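Local coordinates for acyl-CoA synthetase (AMP-forming)/AMP-acid ligase II-like protein (PDB 4GS5), which probably activates a medium-chain fatty acid or related carboxylate as its acyl-adenylate and joins it to coenzyme A, at residues A[67-70]-A[71-75]. Residues are numbered along the deposited sequence; the frame is centred on the assembly and turned at random.
Sequences AMTG and KALSL. With EDO (1,2-ethanediol), chain X.
Thr69 O receives the amide of Leu73 at 3.0 Å from Leu73 N, in the final turn of helix 59-72. One residue back along the helix, Ala72 N donates to Met68 O over 2.9 Å in a nearly straight bond (N-H...O 169°), and, one residue further back, Lys71 N donates to Ala67 O. That last carbonyl has a second, weak donor: O1 of an ethanediol molecule that probably comes from the crystallisation liquor, 3.3 Å from Ala67 O. The diol lies alongside the helix between two side chains, its C2 3.5 Å from Met68 CG and its O1 equally close to Lys71 CB; it also bonds to Pro206 O.

The pattern then changes. Gly70 O is taken by Leu75 N, five residues on, at 3.0 Å, the donor lying in the carbonyl plane on a lone pair, whereas the three preceding donors are tilted out of theirs. Ser74 N donates back to Lys71 O over a longer 3.3 Å. Ser74 has positive phi (52°), which turns the chain out of the helix and brings Leu75 N round to Gly70.

Other polar atoms find partners elsewhere in the chain: Leu73 O and Leu75 O are hydrogen-bonded by Lys152 NZ and Trp104 NE1, and Thr69 OG1 is hydrogen-bonded to Ser65 O and His187 NE2. With CG anti to its carbonyl carbon (chi1 -60°), Leu73 reaches back beside Thr69, its CD1 4.2 Å from Thr69 CG2; Leu73 and Leu75 both rest on Phe126 of strand 126-129. The paired backbone bonds around Ser74 as C-prime residue define a Schellman motif, here ending a helix of the AMP-binding region.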
ATOM      1  N   ALA A  67      -5.205   8.487 -17.991  1.00 27.15           N
ATOM      2  CA  ALA A  67      -5.451   7.536 -19.081  1.00 31.14           C
ATOM      3  C   ALA A  67      -5.412   6.055 -18.653  1.00 32.24           C
ATOM      4  O   ALA A  67      -6.209   5.251 -19.142  1.00 30.30           O
ATOM      5  CB  ALA A  67      -4.508   7.785 -20.273  1.00 32.89           C
HETATM    6  N   MSE A  68      -4.511   5.702 -17.737  1.00 34.16           N
HETATM    7  CA  MSE A  68      -4.383   4.315 -17.278  1.00 32.11           C
HETATM    8  C   MSE A  68      -5.631   3.882 -16.546  1.00 30.83           C
HETATM    9  O   MSE A  68      -6.136   2.775 -16.737  1.00 26.75           O
HETATM   10  CB  MSE A  68      -3.210   4.165 -16.313  1.00 32.01           C
HETATM   11  CG  MSE A  68      -1.847   4.318 -16.947  1.00 38.07           C
HETATM   12 SE   MSE A  68      -0.499   3.836 -15.637  0.45 40.13          SE
HETATM   13  CE  MSE A  68      -1.129   4.899 -14.139  1.00 50.61           C
ATOM     14  N   THR A  69      -6.111   4.772 -15.690  1.00 29.93           N
ATOM     15  CA  THR A  69      -7.262   4.501 -14.851  1.00 33.15           C
ATOM     16  C   THR A  69      -8.475   4.270 -15.728  1.00 33.15           C
ATOM     17  O   THR A  69      -9.220   3.308 -15.523  1.00 32.35           O
ATOM     18  CB  THR A  69      -7.523   5.681 -13.876  1.00 35.59           C
ATOM     19  OG1 THR A  69      -6.347   5.907 -13.092  1.00 36.36           O
ATOM     20  CG2 THR A  69      -8.696   5.375 -12.941  1.00 34.43           C
ATOM     21  N   GLY A  70      -8.653   5.153 -16.709  1.00 30.24           N
ATOM     22  CA  GLY A  70      -9.776   5.088 -17.626  1.00 33.80           C
ATOM     23  C   GLY A  70      -9.822   3.783 -18.402  1.00 33.45           C
ATOM     24  O   GLY A  70     -10.889   3.196 -18.583  1.00 31.73           O
ATOM     25  N   LYS A  71      -8.665   3.341 -18.875  1.00 31.08           N
ATOM     26  CA  LYS A  71      -8.565   2.088 -19.618  1.00 34.52           C
ATOM     27  C   LYS A  71      -8.788   0.879 -18.707  1.00 32.45           C
ATOM     28  O   LYS A  71      -9.623   0.026 -18.996  1.00 30.62           O
ATOM     29  CB  LYS A  71      -7.194   1.976 -20.286  1.00 41.27           C
ATOM     30  CG  LYS A  71      -7.071   0.804 -21.269  1.00 49.42           C
ATOM     31  CD  LYS A  71      -7.721   1.136 -22.613  1.00 57.08           C
ATOM     32  CE  LYS A  71      -7.342   0.136 -23.712  1.00 59.81           C
ATOM     33  NZ  LYS A  71      -8.042  -1.187 -23.608  1.00 58.63           N
ATOM     34  N   ALA A  72      -8.025   0.807 -17.621  1.00 27.02           N
ATOM     35  CA  ALA A  72      -8.067  -0.341 -16.723  1.00 28.01           C
ATOM     36  C   ALA A  72      -9.461  -0.553 -16.121  1.00 33.36           C
ATOM     37  O   ALA A  72      -9.879  -1.689 -15.913  1.00 28.64           O
ATOM     38  CB  ALA A  72      -7.032  -0.194 -15.625  1.00 26.29           C
ATOM     39  N   LEU A  73     -10.193   0.525 -15.846  1.00 26.99           N
ATOM     40  CA  LEU A  73     -11.504   0.344 -15.211  1.00 26.91           C
ATOM     41  C   LEU A  73     -12.674   0.618 -16.170  1.00 24.36           C
ATOM     42  O   LEU A  73     -13.829   0.617 -15.754  1.00 29.73           O
ATOM     43  CB  LEU A  73     -11.618   1.195 -13.930  1.00 26.96           C
ATOM     44  CG  LEU A  73     -10.579   0.869 -12.847  1.00 28.58           C
ATOM     45  CD1 LEU A  73     -10.643   1.860 -11.692  1.00 29.61           C
ATOM     46  CD2 LEU A  73     -10.736  -0.564 -12.345  1.00 28.59           C
ATOM     47  N   SER A  74     -12.365   0.832 -17.448  1.00 23.40           N
ATOM     48  CA  SER A  74     -13.383   1.088 -18.471  1.00 28.27           C
ATOM     49  C   SER A  74     -14.335   2.211 -18.076  1.00 30.44           C
ATOM     50  O   SER A  74     -15.559   2.056 -18.107  1.00 30.00           O
ATOM     51  CB  SER A  74     -14.185  -0.173 -18.798  1.00 32.85           C
ATOM     52  OG  SER A  74     -13.320  -1.176 -19.282  1.00 39.15           O
ATOM     53  N   LEU A  75     -13.760   3.354 -17.730  1.00 28.09           N
ATOM     54  CA  LEU A  75     -14.544   4.507 -17.326  1.00 26.80           C
ATOM     55  C   LEU A  75     -14.510   5.560 -18.431  1.00 30.29           C
ATOM     56  O   LEU A  75     -13.674   6.470 -18.414  1.00 30.80           O
ATOM     57  CB  LEU A  75     -13.994   5.066 -16.005  1.00 24.13           C
ATOM     58  CG  LEU A  75     -13.899   4.025 -14.883  1.00 27.60           C
ATOM     59  CD1 LEU A  75     -13.051   4.552 -13.723  1.00 25.38           C
ATOM     60  CD2 LEU A  75     -15.284   3.608 -14.410  1.00 26.43           C
TER
HETATM   61  C1  EDO X 423      -3.177   3.317 -21.493  1.00 54.42           C
HETATM   62  O1  EDO X 423      -4.504   3.842 -21.555  1.00 57.32           O
HETATM   63  C2  EDO X 423      -2.442   4.017 -20.360  1.00 53.13           C
HETATM   64  O2  EDO X 423      -1.093   3.535 -20.261  1.00 53.82           O